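Local coordinates for protein putative N-acetylmuramoyl-L-alanine amidase,autolysin cwp6 (Peptoclostridium difficile, PDB 5J72) that probably cleaves the amide bond between N-acetylmuramic acid and L-alanine in peptidoglycan as a zinc-dependent autolysin, and carries a CWB2 cell wall-anchoring module, at residues L486-Y491 / T627-G632; T453-P458 / I521-F526. One frame throughout, in Å; residues are numbered along the deposited sequence.

Contact 1 (L486-Y491 / T627-G632); sequences LATTEY and TQIGIG
Y491 lays its ring against T627, G630 and I631 of the other helix, and the contact can be followed outward from its CB. CG stands anti to the backbone N (chi1 177°), which carries the ring across to the other helix. At the near end of the ring CD1 meets the methyl CG2 of T627 at 3.9 Å, while CD2 lies 3.6 Å from the backbone C of G630, approached obliquely. Further out CE1 and CE2 both reach CG1 of I631, and CZ comes closest to it, 3.4 Å away. That methylene sits over one ring face, displaced toward the rim, as a CH-pi contact 24° off the ring normal. The tip, OH, passes I631 and hydrogen-bonds E634, one helical turn further on. Segments 486-491 and 627-632, on helices 477-494 and 619-637 of the amidase domain, cross at -46° with their axes 7.4 Å apart at closest approach; G630, without a side chain, lets CA of T488 come within 4.6 Å of its own CA. The methyl CG2 of T488 rests on CA of G630 at 3.7 Å, and its OG1 lies beside CB of I629, its hydrogen bond going mainly to O of G626, with O of T484 also near. A water bridges the helices, donating to O of A487 (2.6 Å) and to OG1 of T627, an oxygen also hydrogen-bonded to O of K623.

Contact 2 (T453-P458 / I521-F526); sequences TVVIDP and IKPDLF
T453, at the start of strand 453-458, and D524, just before strand 525-532, are joined by a pair of hydrogen bonds. The backbone N of T453 gives a nearly straight bond (163°) to OD1 of D524, 2.9 Å away, received on the anti lone pair of the carboxylate. In return the N of D524 donates to O of T453 at 2.8 Å, lying tilted from the carbonyl plane; D524 thus holds the backbone N and O of T453 with its side chain and main chain. Next along, N of V455 bonds O of L525 at 3.0 Å, in the carbonyl plane, and CA of V454 touches the same oxygen in a CA-H...O contact. These bonds start the parallel pairing of strands 453-458 and 525-532, neighbours in the six-stranded mixed sheet of the zinc amidase domain; V454 pairs with L525 and V455 with F526. On the face carrying V455 and F526, the two valine methyls part company: CG1, anti to the backbone N (chi1 168°), meets CD2 of F526 at 3.5 Å, and CG2 turns to CG2 of I521 and to CG of P523. CG2 of I521 also meets CG2 of T453 at 3.6 Å, the two side chains crossing at about a right angle where helix 511-521 runs out. The far end of the F526 ring, CZ, lies 3.6 Å from CB of D457, with the carboxylate plane turned 38° from the ring. Further out, the D457 carboxylate is held from several directions: OD1 by a salt bridge to R514 and a hydrogen bond to T502, OD2 by S528. On the other face, I633 of helix 619-637 packs on V454 and V637 on L525.

In the fold
Both contacts belong to the amidase domain, their centres 13 Å apart, and their segments alternate along the chain: 453-458, 486-491, 521-526, then 627-632. Contact 2 pairs two inner strands of the sheet, whereas contact 1 joins helices 477-494 and 619-637 packed on one face of it. They meet at I456, whose CD1 lies 3.6 Å from CG2 of T488, so the helix pair rests directly on strand 453-458. The zinc ligands lie on or next to these elements: H460 follows strand 453-458, E477 begins helix 477-494 and H530 lies on strand 525-532. The layered core thus brings the metal-binding residues together from separate parts of the sequence.

Contact 1 (L486-Y491 / T627-G632)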
ATOM      1  N   LEU A 486      -0.393  10.744 -15.094  1.00 17.75           N
ATOM      2  CA  LEU A 486       0.078  10.194 -13.793  1.00 17.55           C
ATOM      3  C   LEU A 486       1.559   9.766 -13.991  1.00 16.48           C
ATOM      4  O   LEU A 486       2.376   9.966 -13.093  1.00 19.61           O
ATOM      5  CB  LEU A 486      -0.792   8.934 -13.395  1.00 16.96           C
ATOM      6  CG  LEU A 486      -2.206   9.446 -12.859  1.00 18.93           C
ATOM      7  CD1 LEU A 486      -3.247   8.253 -12.894  1.00 22.07           C
ATOM      8  CD2 LEU A 486      -2.086  10.025 -11.406  1.00 20.06           C
ATOM      9  N   ALA A 487       1.844   9.168 -15.135  1.00 17.90           N
ATOM     10  CA  ALA A 487       3.234   8.691 -15.382  1.00 21.35           C
ATOM     11  C   ALA A 487       4.194   9.883 -15.524  1.00 22.55           C
ATOM     12  O   ALA A 487       5.334   9.818 -15.064  1.00 21.53           O
ATOM     13  CB  ALA A 487       3.240   7.822 -16.619  1.00 19.84           C
ATOM     14  N   THR A 488       3.754  10.981 -16.183  1.00 21.81           N
ATOM     15  CA  THR A 488       4.589  12.171 -16.259  1.00 17.88           C
ATOM     16  C   THR A 488       4.856  12.727 -14.874  1.00 22.13           C
ATOM     17  O   THR A 488       5.972  13.156 -14.535  1.00 20.14           O
ATOM     18  CB  THR A 488       3.834  13.282 -17.074  1.00 19.92           C
ATOM     19  OG1 THR A 488       3.569  12.755 -18.364  1.00 18.38           O
ATOM     20  CG2 THR A 488       4.669  14.621 -17.148  1.00 20.02           C
ATOM     21  N   THR A 489       3.784  12.786 -14.042  1.00 19.21           N
ATOM     22  CA  THR A 489       3.958  13.316 -12.696  1.00 20.57           C
ATOM     23  C   THR A 489       4.960  12.450 -11.909  1.00 19.16           C
ATOM     24  O   THR A 489       5.837  12.968 -11.197  1.00 20.17           O
ATOM     25  CB  THR A 489       2.543  13.323 -11.970  1.00 19.19           C
ATOM     26  OG1 THR A 489       1.728  14.245 -12.702  1.00 17.29           O
ATOM     27  CG2 THR A 489       2.623  13.834 -10.544  1.00 18.38           C
ATOM     28  N   GLU A 490       4.801  11.161 -12.039  1.00 19.39           N
ATOM     29  CA  GLU A 490       5.650  10.215 -11.295  1.00 19.55           C
ATOM     30  C   GLU A 490       7.161  10.453 -11.703  1.00 24.87           C
ATOM     31  O   GLU A 490       8.029  10.499 -10.851  1.00 22.88           O
ATOM     32  CB  GLU A 490       5.275   8.795 -11.699  1.00 25.69           C
ATOM     33  CG  GLU A 490       5.905   7.829 -10.722  1.00 37.20           C
ATOM     34  CD  GLU A 490       5.051   7.752  -9.418  1.00 50.10           C
ATOM     35  OE1 GLU A 490       4.330   8.714  -9.086  1.00 52.60           O
ATOM     36  OE2 GLU A 490       5.106   6.721  -8.758  1.00 56.32           O
ATOM     37  N   TYR A 491       7.415  10.625 -13.014  1.00 23.30           N
ATOM     38  CA  TYR A 491       8.811  10.863 -13.443  1.00 23.95           C
ATOM     39  C   TYR A 491       9.305  12.150 -12.880  1.00 26.17           C
ATOM     40  O   TYR A 491      10.400  12.195 -12.293  1.00 23.53           O
ATOM     41  CB  TYR A 491       8.909  10.878 -14.961  1.00 22.87           C
ATOM     42  CG  TYR A 491      10.341  11.207 -15.365  1.00 27.37           C
ATOM     43  CD1 TYR A 491      11.317  10.220 -15.391  1.00 27.09           C
ATOM     44  CD2 TYR A 491      10.726  12.520 -15.621  1.00 27.14           C
ATOM     45  CE1 TYR A 491      12.649  10.533 -15.645  1.00 30.45           C
ATOM     46  CE2 TYR A 491      12.058  12.848 -15.895  1.00 26.24           C
ATOM     47  CZ  TYR A 491      13.013  11.850 -15.900  1.00 33.15           C
ATOM     48  OH  TYR A 491      14.327  12.180 -16.157  1.00 31.61           O
ATOM     49  N   THR A 627       6.306   9.177 -19.241  1.00 19.58           N
ATOM     50  CA  THR A 627       7.685   9.374 -18.805  1.00 20.41           C
ATOM     51  C   THR A 627       8.467  10.301 -19.812  1.00 19.18           C
ATOM     52  O   THR A 627       9.162  11.223 -19.370  1.00 23.56           O
ATOM     53  CB  THR A 627       8.411   8.017 -18.809  1.00 23.87           C
ATOM     54  OG1 THR A 627       7.717   7.180 -17.846  1.00 24.97           O
ATOM     55  CG2 THR A 627       9.958   8.211 -18.417  1.00 23.70           C
ATOM     56  N   GLN A 628       8.349  10.037 -21.115  1.00 23.05           N
ATOM     57  CA  GLN A 628       9.058  10.875 -22.112  1.00 25.99           C
ATOM     58  C   GLN A 628       8.610  12.322 -22.006  1.00 26.25           C
ATOM     59  O   GLN A 628       9.419  13.270 -22.093  1.00 23.68           O
ATOM     60  CB  GLN A 628       8.810  10.336 -23.519  1.00 26.47           C
ATOM     61  CG  GLN A 628       9.344   8.919 -23.767  1.00 27.83           C
ATOM     62  CD  GLN A 628      10.807   8.809 -23.335  1.00 34.93           C
ATOM     63  OE1 GLN A 628      11.144   8.152 -22.338  1.00 28.95           O
ATOM     64  NE2 GLN A 628      11.725   9.510 -24.046  1.00 27.29           N
ATOM     65  N   ILE A 629       7.283  12.530 -21.806  1.00 21.29           N
ATOM     66  CA  ILE A 629       6.861  13.883 -21.650  1.00 17.70           C
ATOM     67  C   ILE A 629       7.515  14.492 -20.416  1.00 21.28           C
ATOM     68  O   ILE A 629       7.930  15.646 -20.452  1.00 21.29           O
ATOM     69  CB  ILE A 629       5.296  13.942 -21.558  1.00 19.29           C
ATOM     70  CG1 ILE A 629       4.695  13.511 -22.921  1.00 18.39           C
ATOM     71  CG2 ILE A 629       4.859  15.367 -21.153  1.00 21.13           C
ATOM     72  CD1 ILE A 629       3.084  13.328 -22.887  1.00 21.50           C
ATOM     73  N   GLY A 630       7.615  13.692 -19.297  1.00 20.52           N
ATOM     74  CA  GLY A 630       8.226  14.228 -18.091  1.00 20.07           C
ATOM     75  C   GLY A 630       9.711  14.548 -18.357  1.00 20.51           C
ATOM     76  O   GLY A 630      10.226  15.548 -17.832  1.00 19.96           O
ATOM     77  N   ILE A 631      10.370  13.717 -19.131  1.00 20.69           N
ATOM     78  CA  ILE A 631      11.825  13.976 -19.395  1.00 23.86           C
ATOM     79  C   ILE A 631      11.937  15.304 -20.193  1.00 23.56           C
ATOM     80  O   ILE A 631      12.789  16.144 -19.873  1.00 26.19           O
ATOM     81  CB  ILE A 631      12.467  12.810 -20.183  1.00 24.89           C
ATOM     82  CG1 ILE A 631      12.576  11.527 -19.283  1.00 23.08           C
ATOM     83  CG2 ILE A 631      13.960  13.239 -20.634  1.00 24.76           C
ATOM     84  CD1 ILE A 631      12.782  10.248 -20.129  1.00 23.37           C
ATOM     85  N   GLY A 632      11.075  15.477 -21.209  1.00 24.27           N
ATOM     86  CA  GLY A 632      11.083  16.723 -21.983  1.00 22.45           C
ATOM     87  C   GLY A 632      10.827  17.914 -21.097  1.00 25.10           C
ATOM     88  O   GLY A 632      11.405  18.975 -21.278  1.00 24.92           O
TER
HETATM   89  O   HOH W   1       6.810   7.664 -15.101  1.00 27.58           O

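Contact 2 (T453-P458 / I521-F526)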
ATOM      1  N   THR A 453       8.612  23.888 -10.119  1.00 35.90           N
ATOM      2  CA  THR A 453       7.218  23.482 -10.009  1.00 34.91           C
ATOM      3  C   THR A 453       6.568  23.383 -11.389  1.00 33.94           C
ATOM      4  O   THR A 453       6.711  24.286 -12.204  1.00 31.28           O
ATOM      5  CB  THR A 453       6.452  24.475  -9.189  1.00 38.40           C
ATOM      6  OG1 THR A 453       7.021  24.457  -7.874  1.00 40.78           O
ATOM      7  CG2 THR A 453       4.947  24.140  -9.110  1.00 37.73           C
ATOM      8  N   VAL A 454       5.860  22.288 -11.654  1.00 28.66           N
ATOM      9  CA  VAL A 454       5.201  22.094 -12.954  1.00 25.07           C
ATOM     10  C   VAL A 454       3.731  21.777 -12.655  1.00 26.35           C
ATOM     11  O   VAL A 454       3.436  21.108 -11.668  1.00 25.32           O
ATOM     12  CB  VAL A 454       5.847  20.900 -13.693  1.00 25.89           C
ATOM     13  CG1 VAL A 454       5.063  20.538 -14.933  1.00 26.07           C
ATOM     14  CG2 VAL A 454       7.285  21.240 -14.096  1.00 26.02           C
ATOM     15  N   VAL A 455       2.835  22.254 -13.495  1.00 22.70           N
ATOM     16  CA  VAL A 455       1.434  21.899 -13.368  1.00 19.77           C
ATOM     17  C   VAL A 455       1.198  20.971 -14.534  1.00 21.52           C
ATOM     18  O   VAL A 455       1.552  21.271 -15.679  1.00 21.37           O
ATOM     19  CB  VAL A 455       0.510  23.100 -13.392  1.00 21.10           C
ATOM     20  CG1 VAL A 455      -0.968  22.655 -13.562  1.00 21.47           C
ATOM     21  CG2 VAL A 455       0.653  23.922 -12.102  1.00 17.89           C
ATOM     22  N   ILE A 456       0.617  19.764 -14.246  1.00 21.39           N
ATOM     23  CA  ILE A 456       0.298  18.788 -15.279  1.00 18.44           C
ATOM     24  C   ILE A 456      -1.252  18.767 -15.390  1.00 19.45           C
ATOM     25  O   ILE A 456      -1.927  18.632 -14.379  1.00 19.44           O
ATOM     26  CB  ILE A 456       0.816  17.386 -14.852  1.00 19.84           C
ATOM     27  CG1 ILE A 456       2.396  17.377 -14.785  1.00 17.93           C
ATOM     28  CG2 ILE A 456       0.337  16.339 -15.827  1.00 21.03           C
ATOM     29  CD1 ILE A 456       3.006  17.670 -16.220  1.00 20.19           C
ATOM     30  N   ASP A 457      -1.773  18.884 -16.618  1.00 18.79           N
ATOM     31  CA  ASP A 457      -3.228  18.924 -16.811  1.00 17.90           C
ATOM     32  C   ASP A 457      -3.720  17.848 -17.779  1.00 19.88           C
ATOM     33  O   ASP A 457      -3.593  17.972 -19.002  1.00 19.69           O
ATOM     34  CB  ASP A 457      -3.573  20.356 -17.355  1.00 19.11           C
ATOM     35  CG  ASP A 457      -5.031  20.502 -17.778  1.00 23.59           C
ATOM     36  OD1 ASP A 457      -5.909  20.100 -16.996  1.00 23.58           O
ATOM     37  OD2 ASP A 457      -5.280  21.019 -18.920  1.00 22.97           O
ATOM     38  N   PRO A 458      -4.271  16.751 -17.279  1.00 19.41           N
ATOM     39  CA  PRO A 458      -4.825  15.649 -18.116  1.00 20.10           C
ATOM     40  C   PRO A 458      -6.138  16.206 -18.746  1.00 19.06           C
ATOM     41  O   PRO A 458      -7.057  16.510 -17.982  1.00 20.83           O
ATOM     42  CB  PRO A 458      -5.069  14.517 -17.113  1.00 19.89           C
ATOM     43  CG  PRO A 458      -4.561  15.006 -15.770  1.00 22.49           C
ATOM     44  CD  PRO A 458      -4.425  16.489 -15.834  1.00 21.26           C
ATOM     45  N   ILE A 521      -0.683  28.734  -8.815  1.00 37.46           N
ATOM     46  CA  ILE A 521       0.544  28.005  -8.522  1.00 35.83           C
ATOM     47  C   ILE A 521       1.754  28.719  -9.025  1.00 33.87           C
ATOM     48  O   ILE A 521       2.817  28.578  -8.412  1.00 33.35           O
ATOM     49  CB  ILE A 521       0.505  26.549  -9.155  1.00 34.24           C
ATOM     50  CG1 ILE A 521      -0.599  25.670  -8.517  1.00 35.80           C
ATOM     51  CG2 ILE A 521       1.810  25.865  -8.981  1.00 35.47           C
ATOM     52  CD1 ILE A 521      -0.468  25.538  -7.017  1.00 42.55           C
ATOM     53  N   LYS A 522       1.632  29.472 -10.141  1.00 33.74           N
ATOM     54  CA  LYS A 522       2.754  30.206 -10.773  1.00 35.00           C
ATOM     55  C   LYS A 522       3.859  29.239 -11.139  1.00 37.47           C
ATOM     56  O   LYS A 522       5.027  29.422 -10.759  1.00 35.09           O
ATOM     57  CB  LYS A 522       3.273  31.316  -9.831  1.00 34.91           C
ATOM     58  CG  LYS A 522       2.105  32.011  -9.121  1.00 37.75           C
ATOM     59  CD  LYS A 522       2.479  33.376  -8.509  1.00 45.11           C
ATOM     60  N   PRO A 523       3.536  28.178 -11.915  1.00 35.77           N
ATOM     61  CA  PRO A 523       4.606  27.235 -12.256  1.00 34.85           C
ATOM     62  C   PRO A 523       5.648  27.713 -13.199  1.00 34.24           C
ATOM     63  O   PRO A 523       5.476  28.687 -13.914  1.00 30.61           O
ATOM     64  CB  PRO A 523       3.842  26.073 -12.931  1.00 31.14           C
ATOM     65  CG  PRO A 523       2.749  26.806 -13.675  1.00 28.60           C
ATOM     66  CD  PRO A 523       2.277  27.802 -12.591  1.00 34.32           C
ATOM     67  N   ASP A 524       6.740  26.931 -13.241  1.00 31.33           N
ATOM     68  CA  ASP A 524       7.774  27.146 -14.207  1.00 32.15           C
ATOM     69  C   ASP A 524       7.177  26.741 -15.564  1.00 32.93           C
ATOM     70  O   ASP A 524       7.513  27.314 -16.599  1.00 27.94           O
ATOM     71  CB  ASP A 524       9.021  26.268 -13.880  1.00 35.13           C
ATOM     72  CG  ASP A 524       9.754  26.803 -12.649  1.00 42.06           C
ATOM     73  OD1 ASP A 524       9.720  26.139 -11.591  1.00 40.98           O
ATOM     74  OD2 ASP A 524      10.323  27.883 -12.741  1.00 44.43           O
ATOM     75  N   LEU A 525       6.282  25.713 -15.584  1.00 26.92           N
ATOM     76  CA  LEU A 525       5.677  25.281 -16.867  1.00 26.56           C
ATOM     77  C   LEU A 525       4.373  24.547 -16.586  1.00 26.52           C
ATOM     78  O   LEU A 525       4.309  23.792 -15.616  1.00 26.02           O
ATOM     79  CB  LEU A 525       6.593  24.312 -17.627  1.00 25.07           C
ATOM     80  CG  LEU A 525       6.020  23.798 -18.965  1.00 26.56           C
ATOM     81  CD1 LEU A 525       6.089  24.977 -20.021  1.00 28.61           C
ATOM     82  CD2 LEU A 525       6.804  22.625 -19.560  1.00 25.21           C
ATOM     83  N   PHE A 526       3.363  24.788 -17.412  1.00 25.98           N
ATOM     84  CA  PHE A 526       2.051  24.161 -17.363  1.00 21.62           C
ATOM     85  C   PHE A 526       1.975  23.323 -18.587  1.00 23.21           C
ATOM     86  O   PHE A 526       2.164  23.844 -19.705  1.00 24.26           O
ATOM     87  CB  PHE A 526       0.961  25.239 -17.347  1.00 20.63           C
ATOM     88  CG  PHE A 526      -0.463  24.720 -17.502  1.00 23.86           C
ATOM     89  CD1 PHE A 526      -0.951  24.333 -18.739  1.00 23.83           C
ATOM     90  CD2 PHE A 526      -1.317  24.665 -16.418  1.00 26.12           C
ATOM     91  CE1 PHE A 526      -2.286  23.891 -18.876  1.00 21.67           C
ATOM     92  CE2 PHE A 526      -2.631  24.235 -16.550  1.00 25.19           C
ATOM     93  CZ  PHE A 526      -3.103  23.850 -17.787  1.00 23.49           C
TER